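Local coordinates for galactofuranose-binding protein YtfQ (Escherichia coli, PDB 2VK2) that binds alpha- and beta-galactofuranose in the periplasm and serves as the solute-binding component of the YtfQRT-YjfF ABC transporter, at residues 83-91 and 251-262; 101-112 and 268-277. One frame throughout, in Å; residues are numbered along the deposited sequence.

Interaction 1 of 2, residues 83-91 and 251-262; sequences EIPVFLLDR and MAGPAFDALEKY. With GZL (beta-D-galactofuranose), chain B.
The hydroxyl O5 of the bound beta-D-galactofuranose is gripped twice from 83-91: it donates to D90 OD1, with O5 and OD1 2.7 Å apart, and accepts from R91 NE at 2.9 Å. The same arginine reaches further along the sugar, where its NH2 gives a nearly straight bond (169°) to GZL O4. Sugar O6 donates to the backbone carbonyl D90 O, so this aspartate meets the ligand with both main chain and side chain. Its other carboxylate oxygen, OD2, is salt-bridged to R17, itself a sugar-binding residue, which probably helps hold the carboxylate in place. CB of D90 also rests on M251 CG at 3.9 Å, bringing the residue ahead of helix 252-262 close to the sugar-binding aspartate. From there the contact is apolar. Strand 86-89 belongs to the parallel sheet of one lobe of this periplasmic binding protein, and the helix packs against that sheet, running nearly antiparallel to the strand, 9.0 Å from axis to axis. Every second residue of 85-89 faces the helix. L89 sets CD1 against A255 CB at 3.9 Å, while its other branch, CD2, sits by A252 CA. With CG anti to its carbonyl carbon (chi1 -58°), F87 extends its ring along the helix: CE1 meets A258 CB, and CZ comes within 3.7 Å of L259 CA. The F87 and L259 side chains cross at about a right angle, L259 CB and CD1 touching the CZ/CE2 end of the ring. At the outer end P85 CG touches Y262 CE2 at 4.1 Å.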
loop_
_atom_site.group_PDB
_atom_site.type_symbol
_atom_site.label_atom_id
_atom_site.label_comp_id
_atom_site.label_asym_id
_atom_site.label_seq_id
_atom_site.Cartn_x
_atom_site.Cartn_y
_atom_site.Cartn_z
ATOM N N GLU A 83 -22.160 19.189 -0.846
ATOM C CA GLU A 83 -21.982 19.219 0.605
ATOM C C GLU A 83 -21.863 17.817 1.208
ATOM O O GLU A 83 -22.367 17.546 2.297
ATOM C CB GLU A 83 -23.102 20.032 1.274
ATOM C CG GLU A 83 -23.194 21.463 0.750
ATOM C CD GLU A 83 -24.315 22.259 1.387
ATOM O OE1 GLU A 83 -24.502 22.157 2.618
ATOM O OE2 GLU A 83 -25.003 22.997 0.650
ATOM N N ILE A 84 -21.166 16.936 0.492
ATOM C CA ILE A 84 -20.903 15.581 0.958
ATOM C C ILE A 84 -19.419 15.481 1.311
ATOM O O ILE A 84 -18.567 15.611 0.427
ATOM C CB ILE A 84 -21.260 14.540 -0.122
ATOM C CG1 ILE A 84 -22.757 14.602 -0.445
ATOM C CG2 ILE A 84 -20.877 13.130 0.335
ATOM C CD1 ILE A 84 -23.172 13.740 -1.611
ATOM N N PRO A 85 -19.097 15.268 2.602
ATOM C CA PRO A 85 -17.690 15.201 3.001
ATOM C C PRO A 85 -16.969 13.998 2.401
ATOM O O PRO A 85 -17.561 12.922 2.263
ATOM C CB PRO A 85 -17.761 15.089 4.528
ATOM C CG PRO A 85 -19.090 14.501 4.797
ATOM C CD PRO A 85 -19.995 15.071 3.753
ATOM N N VAL A 86 -15.704 14.204 2.047
ATOM C CA VAL A 86 -14.883 13.181 1.409
ATOM C C VAL A 86 -13.688 12.849 2.292
ATOM O O VAL A 86 -13.021 13.742 2.818
ATOM C CB VAL A 86 -14.394 13.642 0.019
ATOM C CG1 VAL A 86 -13.377 12.659 -0.560
ATOM C CG2 VAL A 86 -15.577 13.804 -0.920
ATOM N N PHE A 87 -13.437 11.551 2.457
ATOM C CA PHE A 87 -12.313 11.054 3.241
ATOM C C PHE A 87 -11.455 10.182 2.339
ATOM O O PHE A 87 -11.968 9.307 1.650
ATOM C CB PHE A 87 -12.821 10.240 4.435
ATOM C CG PHE A 87 -13.729 11.014 5.352
ATOM C CD1 PHE A 87 -13.260 11.508 6.561
ATOM C CD2 PHE A 87 -15.049 11.260 4.999
ATOM C CE1 PHE A 87 -14.093 12.234 7.404
ATOM C CE2 PHE A 87 -15.883 11.982 5.837
ATOM C CZ PHE A 87 -15.405 12.470 7.037
ATOM N N LEU A 88 -10.153 10.445 2.328
ATOM C CA LEU A 88 -9.229 9.675 1.505
ATOM C C LEU A 88 -8.589 8.584 2.353
ATOM O O LEU A 88 -8.179 8.834 3.481
ATOM C CB LEU A 88 -8.158 10.585 0.900
ATOM C CG LEU A 88 -8.693 11.755 0.067
ATOM C CD1 LEU A 88 -7.539 12.599 -0.444
ATOM C CD2 LEU A 88 -9.563 11.269 -1.085
ATOM N N LEU A 89 -8.543 7.370 1.795
ATOM C CA LEU A 89 -7.949 6.190 2.496
ATOM C C LEU A 89 -6.786 5.651 1.706
ATOM O O LEU A 89 -6.879 5.403 0.545
ATOM C CB LEU A 89 -9.024 5.092 2.646
ATOM C CG LEU A 89 -10.116 5.253 3.728
ATOM C CD1 LEU A 89 -10.965 6.542 3.644
ATOM C CD2 LEU A 89 -10.994 3.998 3.673
ATOM N N ASP A 90 -5.698 5.500 2.466
ATOM C CA ASP A 90 -4.514 4.677 2.101
ATOM C C ASP A 90 -3.634 5.161 0.938
ATOM O O ASP A 90 -2.496 4.812 0.879
ATOM C CB ASP A 90 -4.895 3.171 2.000
ATOM C CG ASP A 90 -5.430 2.748 0.651
ATOM O OD1 ASP A 90 -4.740 2.821 -0.332
ATOM O OD2 ASP A 90 -6.553 2.249 0.601
ATOM N N ARG A 91 -4.182 6.002 0.081
ATOM C CA ARG A 91 -3.371 6.818 -0.895
ATOM C C ARG A 91 -3.812 8.278 -0.817
ATOM O O ARG A 91 -4.869 8.560 -0.381
ATOM C CB ARG A 91 -3.537 6.295 -2.317
ATOM C CG ARG A 91 -3.133 4.780 -2.447
ATOM C CD ARG A 91 -3.082 4.344 -3.880
ATOM N NE ARG A 91 -2.766 2.864 -3.900
ATOM C CZ ARG A 91 -2.919 2.079 -4.940
ATOM N NH1 ARG A 91 -3.247 2.521 -6.129
ATOM N NH2 ARG A 91 -2.734 0.782 -4.817
ATOM N N MET A 251 -7.829 1.227 7.709
ATOM C CA MET A 251 -7.851 2.608 7.252
ATOM C C MET A 251 -9.246 3.202 7.409
ATOM O O MET A 251 -9.386 4.400 7.640
ATOM C CB MET A 251 -7.411 2.673 5.791
ATOM C CG MET A 251 -5.978 2.228 5.582
ATOM S SD MET A 251 -4.809 3.447 6.195
ATOM C CE MET A 251 -3.264 2.548 6.038
ATOM N N ALA A 252 -10.271 2.360 7.299
ATOM C CA ALA A 252 -11.656 2.826 7.381
ATOM C C ALA A 252 -12.052 3.258 8.793
ATOM O O ALA A 252 -12.816 4.212 8.956
ATOM C CB ALA A 252 -12.608 1.756 6.865
ATOM N N GLY A 253 -11.538 2.565 9.807
ATOM C CA GLY A 253 -11.860 2.879 11.199
ATOM C C GLY A 253 -11.652 4.339 11.564
ATOM O O GLY A 253 -12.590 5.015 11.994
ATOM N N PRO A 254 -10.413 4.841 11.420
ATOM C CA PRO A 254 -10.159 6.262 11.673
ATOM C C PRO A 254 -11.001 7.219 10.814
ATOM O O PRO A 254 -11.344 8.308 11.275
ATOM C CB PRO A 254 -8.664 6.412 11.368
ATOM C CG PRO A 254 -8.103 5.049 11.561
ATOM C CD PRO A 254 -9.173 4.118 11.088
ATOM N N ALA A 255 -11.340 6.822 9.590
ATOM C CA ALA A 255 -12.213 7.639 8.745
ATOM C C ALA A 255 -13.632 7.684 9.309
ATOM O O ALA A 255 -14.241 8.753 9.376
ATOM C CB ALA A 255 -12.218 7.123 7.319
ATOM N N PHE A 256 -14.149 6.529 9.728
ATOM C CA PHE A 256 -15.454 6.478 10.395
ATOM C C PHE A 256 -15.447 7.282 11.698
ATOM O O PHE A 256 -16.418 7.973 11.996
ATOM C CB PHE A 256 -15.878 5.037 10.705
ATOM C CG PHE A 256 -16.293 4.231 9.496
ATOM C CD1 PHE A 256 -17.244 4.709 8.601
ATOM C CD2 PHE A 256 -15.761 2.964 9.283
ATOM C CE1 PHE A 256 -17.631 3.954 7.502
ATOM C CE2 PHE A 256 -16.143 2.203 8.189
ATOM C CZ PHE A 256 -17.079 2.701 7.295
ATOM N N ASP A 257 -14.363 7.189 12.470
ATOM C CA ASP A 257 -14.224 7.977 13.703
ATOM C C ASP A 257 -14.385 9.467 13.414
ATOM O O ASP A 257 -15.149 10.161 14.085
ATOM C CB ASP A 257 -12.856 7.752 14.365
ATOM C CG ASP A 257 -12.720 6.386 15.009
ATOM O OD1 ASP A 257 -13.746 5.786 15.376
ATOM O OD2 ASP A 257 -11.571 5.923 15.162
ATOM N N ALA A 258 -13.653 9.947 12.413
ATOM C CA ALA A 258 -13.695 11.354 12.015
ATOM C C ALA A 258 -15.074 11.753 11.496
ATOM O O ALA A 258 -15.579 12.829 11.822
ATOM C CB ALA A 258 -12.632 11.636 10.965
ATOM N N LEU A 259 -15.682 10.884 10.691
ATOM C CA LEU A 259 -17.016 11.139 10.144
ATOM C C LEU A 259 -18.062 11.273 11.247
ATOM O O LEU A 259 -18.857 12.211 11.239
ATOM C CB LEU A 259 -17.428 10.023 9.176
ATOM C CG LEU A 259 -18.860 10.073 8.631
ATOM C CD1 LEU A 259 -19.111 11.375 7.881
ATOM C CD2 LEU A 259 -19.133 8.874 7.738
ATOM N N GLU A 260 -18.064 10.327 12.184
ATOM C CA GLU A 260 -19.022 10.339 13.292
ATOM C C GLU A 260 -18.912 11.614 14.120
ATOM O O GLU A 260 -19.926 12.211 14.476
ATOM C CB GLU A 260 -18.815 9.126 14.196
ATOM C CG GLU A 260 -19.272 7.813 13.590
ATOM C CD GLU A 260 -18.828 6.610 14.404
ATOM O OE1 GLU A 260 -18.195 6.797 15.468
ATOM O OE2 GLU A 260 -19.108 5.474 13.978
ATOM N N LYS A 261 -17.681 12.019 14.426
ATOM C CA LYS A 261 -17.438 13.251 15.179
ATOM C C LYS A 261 -17.927 14.474 14.408
ATOM O O LYS A 261 -18.543 15.371 14.982
ATOM C CB LYS A 261 -15.951 13.409 15.509
ATOM C CG LYS A 261 -15.453 12.470 16.591
ATOM C CD LYS A 261 -13.980 12.696 16.887
ATOM N N TYR A 262 -17.657 14.497 13.107
ATOM C CA TYR A 262 -18.071 15.603 12.248
ATOM C C TYR A 262 -19.593 15.717 12.150
ATOM O O TYR A 262 -20.144 16.810 12.281
ATOM C CB TYR A 262 -17.460 15.440 10.853
ATOM C CG TYR A 262 -17.867 16.513 9.872
ATOM C CD1 TYR A 262 -17.496 17.840 10.069
ATOM C CD2 TYR A 262 -18.615 16.202 8.740
ATOM C CE1 TYR A 262 -17.866 18.831 9.169
ATOM C CE2 TYR A 262 -18.989 17.186 7.833
ATOM C CZ TYR A 262 -18.610 18.497 8.054
ATOM O OH TYR A 262 -18.977 19.475 7.158
HETATM C C6 GZL B . -1.205 1.166 0.712
HETATM C C5 GZL B . -1.562 1.015 -0.579
HETATM C C4 GZL B . -1.122 -0.148 -1.449
HETATM C C3 GZL B . -0.536 -1.397 -0.851
HETATM C C2 GZL B . -1.088 -2.469 -1.402
HETATM O O6 GZL B . -1.605 2.221 1.427
HETATM O O5 GZL B . -2.272 1.979 -1.176
HETATM O O4 GZL B . -2.231 -0.643 -2.212
HETATM O O3 GZL B . 0.456 -1.381 0.033
HETATM C C1 GZL B . -2.183 -2.070 -2.325
HETATM O O2 GZL B . -0.794 -3.755 -1.198
HETATM O O1 GZL B . -1.906 -2.444 -3.670
#

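Interaction 2 of 2, residues 101-112 and 268-277; sequences YMTTVTADNILE and MPEKLTLTKS
Main-chain bonds join T104-T106 to K271-T275 as parallel strands: T104 N donates to K271 O, T273 N to T104 O at 2.8 Å, T106 N to T273 O and T275 N to T106 O. Strand 272-274 thereby forms an edge of the lobe's sheet. Side chains add polar bonds. T103 OG1, anti to its own backbone N (chi1 -169°), donates to E270 O at 2.7 Å. K271, just ahead of strand 272-274, sends its CB away from 101-112, but the chain bends at chi2 and chi3 (59° and 60°) until NZ reaches Y101 O at 2.7 Å; NZ also makes a cation-pi contact over the face of the Y101 ring, 5.0 Å from its centroid, and bonds K98 O. With a methionine here, the carbonyls of Y101 and K98 would probably be left without this donor, and the Y101 ring face without its cation partner. Apolar contacts flank the strands: M102 CE packs on M268 SD at 3.6 Å and on P269 CD, while T106 CG2 touches L272 CD1. Waters fill in at the ends. One joins Y101 OH, T104 OG1 and K271 O; another links D108 N to T275 O and S277 OG; a third ties S277 OG to E112 OE2. E112 OE1 is salt-bridged to R146, a sugar-binding residue. Main-chain bonding thus fixes the strand alignment, whereas much of the ends' polar bonding depends on a lysine, a threonine and ordered water.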
loop_
_atom_site.group_PDB
_atom_site.type_symbol
_atom_site.label_atom_id
_atom_site.label_comp_id
_atom_site.label_asym_id
_atom_site.label_seq_id
_atom_site.Cartn_x
_atom_site.Cartn_y
_atom_site.Cartn_z
ATOM N N TYR A 101 -11.152 17.886 0.490
ATOM C CA TYR A 101 -11.395 16.657 1.244
ATOM C C TYR A 101 -11.155 16.910 2.723
ATOM O O TYR A 101 -10.493 17.879 3.091
ATOM C CB TYR A 101 -10.497 15.526 0.737
ATOM C CG TYR A 101 -9.027 15.789 0.928
ATOM C CD1 TYR A 101 -8.374 15.367 2.080
ATOM C CD2 TYR A 101 -8.289 16.472 -0.033
ATOM C CE1 TYR A 101 -7.036 15.608 2.275
ATOM C CE2 TYR A 101 -6.936 16.716 0.152
ATOM C CZ TYR A 101 -6.319 16.280 1.312
ATOM O OH TYR A 101 -4.980 16.507 1.522
ATOM N N MET A 102 -11.680 16.025 3.565
ATOM C CA MET A 102 -11.620 16.199 5.013
ATOM C C MET A 102 -10.258 15.810 5.570
ATOM O O MET A 102 -9.599 16.604 6.240
ATOM C CB MET A 102 -12.701 15.353 5.686
ATOM C CG MET A 102 -14.116 15.738 5.296
ATOM S SD MET A 102 -14.641 17.285 6.047
ATOM C CE MET A 102 -15.088 16.694 7.677
ATOM N N THR A 103 -9.846 14.577 5.295
ATOM C CA THR A 103 -8.573 14.068 5.774
ATOM C C THR A 103 -8.111 12.936 4.876
ATOM O O THR A 103 -8.899 12.398 4.094
ATOM C CB THR A 103 -8.682 13.558 7.233
ATOM O OG1 THR A 103 -7.375 13.310 7.763
ATOM C CG2 THR A 103 -9.501 12.272 7.309
ATOM N N THR A 104 -6.826 12.610 4.980
ATOM C CA THR A 104 -6.273 11.393 4.397
ATOM C C THR A 104 -5.822 10.495 5.540
ATOM O O THR A 104 -5.011 10.908 6.368
ATOM C CB THR A 104 -5.063 11.683 3.490
ATOM O OG1 THR A 104 -5.423 12.657 2.504
ATOM C CG2 THR A 104 -4.593 10.415 2.787
ATOM N N VAL A 105 -6.373 9.286 5.597
ATOM C CA VAL A 105 -5.916 8.270 6.540
ATOM C C VAL A 105 -4.903 7.404 5.812
ATOM O O VAL A 105 -5.224 6.793 4.796
ATOM C CB VAL A 105 -7.071 7.393 7.047
ATOM C CG1 VAL A 105 -6.559 6.400 8.092
ATOM C CG2 VAL A 105 -8.184 8.256 7.624
ATOM N N THR A 106 -3.674 7.363 6.311
ATOM C CA THR A 106 -2.594 6.741 5.563
ATOM C C THR A 106 -1.385 6.522 6.453
ATOM O O THR A 106 -1.242 7.170 7.483
ATOM C CB THR A 106 -2.197 7.637 4.354
ATOM O OG1 THR A 106 -1.156 7.013 3.590
ATOM C CG2 THR A 106 -1.730 9.012 4.824
ATOM N N ALA A 107 -0.526 5.591 6.058
ATOM C CA ALA A 107 0.805 5.512 6.636
ATOM C C ALA A 107 1.663 6.646 6.080
ATOM O O ALA A 107 1.302 7.299 5.093
ATOM C CB ALA A 107 1.442 4.171 6.323
ATOM N N ASP A 108 2.788 6.887 6.740
ATOM C CA ASP A 108 3.859 7.695 6.176
ATOM C C ASP A 108 4.612 6.756 5.240
ATOM O O ASP A 108 5.409 5.930 5.679
ATOM C CB ASP A 108 4.756 8.230 7.293
ATOM C CG ASP A 108 5.930 9.046 6.782
ATOM O OD1 ASP A 108 6.240 8.993 5.571
ATOM O OD2 ASP A 108 6.558 9.736 7.614
ATOM N N ASN A 109 4.329 6.865 3.947
ATOM C CA ASN A 109 4.834 5.903 2.973
ATOM C C ASN A 109 6.296 6.150 2.619
ATOM O O ASN A 109 7.000 5.230 2.202
ATOM C CB ASN A 109 3.945 5.900 1.732
ATOM C CG ASN A 109 2.490 5.658 2.071
ATOM O OD1 ASN A 109 2.123 4.597 2.580
ATOM N ND2 ASN A 109 1.654 6.646 1.804
ATOM N N ILE A 110 6.755 7.386 2.803
ATOM C CA ILE A 110 8.175 7.687 2.695
ATOM C C ILE A 110 8.916 6.935 3.801
ATOM O O ILE A 110 9.929 6.278 3.546
ATOM C CB ILE A 110 8.460 9.206 2.784
ATOM C CG1 ILE A 110 7.750 9.952 1.644
ATOM C CG2 ILE A 110 9.958 9.460 2.732
ATOM C CD1 ILE A 110 7.969 11.447 1.641
ATOM N N LEU A 111 8.393 7.012 5.022
ATOM C CA LEU A 111 8.956 6.269 6.151
ATOM C C LEU A 111 9.009 4.765 5.891
ATOM O O LEU A 111 10.000 4.121 6.213
ATOM C CB LEU A 111 8.167 6.539 7.436
ATOM C CG LEU A 111 8.562 5.706 8.661
ATOM C CD1 LEU A 111 9.993 6.013 9.091
ATOM C CD2 LEU A 111 7.582 5.957 9.796
ATOM N N GLU A 112 7.950 4.201 5.323
ATOM C CA GLU A 112 7.932 2.769 5.017
ATOM C C GLU A 112 9.124 2.388 4.142
ATOM O O GLU A 112 9.806 1.399 4.410
ATOM C CB GLU A 112 6.637 2.381 4.314
ATOM C CG GLU A 112 5.393 2.435 5.187
ATOM C CD GLU A 112 4.132 2.199 4.392
ATOM O OE1 GLU A 112 4.096 2.618 3.219
ATOM O OE2 GLU A 112 3.181 1.590 4.925
ATOM N N MET A 268 -14.019 19.118 12.738
ATOM C CA MET A 268 -13.209 18.774 11.572
ATOM C C MET A 268 -11.983 17.979 12.012
ATOM O O MET A 268 -11.372 18.296 13.035
ATOM C CB MET A 268 -12.765 20.040 10.833
ATOM C CG MET A 268 -13.904 20.841 10.210
ATOM S SD MET A 268 -14.610 20.065 8.743
ATOM C CE MET A 268 -13.259 20.226 7.579
ATOM N N PRO A 269 -11.615 16.940 11.244
ATOM C CA PRO A 269 -10.411 16.189 11.571
ATOM C C PRO A 269 -9.153 16.934 11.143
ATOM O O PRO A 269 -9.232 17.908 10.390
ATOM C CB PRO A 269 -10.568 14.912 10.745
ATOM C CG PRO A 269 -11.337 15.343 9.553
ATOM C CD PRO A 269 -12.282 16.407 10.041
ATOM N N GLU A 270 -8.002 16.473 11.619
ATOM C CA GLU A 270 -6.726 16.947 11.100
ATOM C C GLU A 270 -6.635 16.509 9.641
ATOM O O GLU A 270 -7.227 15.499 9.254
ATOM C CB GLU A 270 -5.553 16.381 11.908
ATOM C CG GLU A 270 -5.549 16.763 13.392
ATOM C CD GLU A 270 -5.431 18.259 13.638
ATOM O OE1 GLU A 270 -4.848 18.973 12.793
ATOM O OE2 GLU A 270 -5.919 18.724 14.690
ATOM N N LYS A 271 -5.904 17.268 8.832
ATOM C CA LYS A 271 -5.845 17.022 7.391
ATOM C C LYS A 271 -5.121 15.716 7.051
ATOM O O LYS A 271 -5.409 15.102 6.028
ATOM C CB LYS A 271 -5.176 18.203 6.673
ATOM C CG LYS A 271 -5.301 18.197 5.142
ATOM C CD LYS A 271 -6.747 18.206 4.636
ATOM C CE LYS A 271 -7.518 19.427 5.103
ATOM N NZ LYS A 271 -8.872 19.496 4.488
ATOM N N LEU A 272 -4.180 15.316 7.903
ATOM C CA LEU A 272 -3.431 14.076 7.728
ATOM C C LEU A 272 -3.578 13.224 8.982
ATOM O O LEU A 272 -3.227 13.658 10.078
ATOM C CB LEU A 272 -1.955 14.379 7.462
ATOM C CG LEU A 272 -1.016 13.184 7.251
ATOM C CD1 LEU A 272 -1.424 12.374 6.034
ATOM C CD2 LEU A 272 0.423 13.662 7.116
ATOM N N THR A 273 -4.108 12.017 8.804
ATOM C CA THR A 273 -4.302 11.069 9.894
ATOM C C THR A 273 -3.364 9.885 9.672
ATOM O O THR A 273 -3.644 9.003 8.865
ATOM C CB THR A 273 -5.767 10.597 9.942
ATOM O OG1 THR A 273 -6.633 11.739 10.023
ATOM C CG2 THR A 273 -6.009 9.692 11.142
ATOM N N LEU A 274 -2.238 9.882 10.378
ATOM C CA LEU A 274 -1.201 8.873 10.159
ATOM C C LEU A 274 -1.436 7.594 10.951
ATOM O O LEU A 274 -1.842 7.633 12.112
ATOM C CB LEU A 274 0.186 9.426 10.500
ATOM C CG LEU A 274 0.781 10.446 9.529
ATOM C CD1 LEU A 274 2.126 10.930 10.045
ATOM C CD2 LEU A 274 0.929 9.861 8.133
ATOM N N THR A 275 -1.173 6.464 10.302
ATOM C CA THR A 275 -1.140 5.163 10.969
ATOM C C THR A 275 0.318 4.798 11.258
ATOM O O THR A 275 1.236 5.404 10.702
ATOM C CB THR A 275 -1.795 4.076 10.104
ATOM O OG1 THR A 275 -1.083 3.946 8.869
ATOM C CG2 THR A 275 -3.249 4.434 9.806
ATOM N N LYS A 276 0.522 3.810 12.128
ATOM C CA LYS A 276 1.859 3.436 12.600
ATOM C C LYS A 276 2.541 2.423 11.679
ATOM O O LYS A 276 1.919 1.453 11.250
ATOM C CB LYS A 276 1.769 2.859 14.019
ATOM C CG LYS A 276 3.114 2.452 14.621
ATOM C CD LYS A 276 2.991 2.006 16.076
ATOM C CE LYS A 276 2.709 3.167 17.023
ATOM N NZ LYS A 276 3.734 4.245 16.939
ATOM N N SER A 277 3.827 2.652 11.407
ATOM C CA SER A 277 4.649 1.737 10.606
ATOM C C SER A 277 5.705 1.061 11.473
ATOM O O SER A 277 6.399 1.727 12.238
ATOM C CB SER A 277 5.355 2.499 9.485
ATOM O OG SER A 277 4.426 3.128 8.625
HETATM O O HOH W 1 -4.057 14.945 3.692
HETATM O O HOH W 2 -10.531 18.602 8.002
HETATM O O HOH W 3 3.470 5.551 9.150
HETATM O O HOH W 4 2.862 1.262 7.512
#

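How the interactions relate
The two interactions lie about 11 Å apart, centre to centre, and share one parallel sheet, in which 86-89, 103-106 and 272-274 are consecutive strands. Along the chain their segments alternate: 83-91, 101-112, 251-262, then 268-277. Interaction 1 lays the helix against the sheet, and interaction 2 adds the edge strand that follows that helix. They meet directly, through probable hydrogen bonds D90 N to V105 O and M102 N to V86 O, and through packing of Y262 on M268. The chain's late return therefore completes the lobe that supplies D90 and R91 to the sugar, while 101-112 runs on into helix 109-124, which touches helix 141-153 of the other lobe.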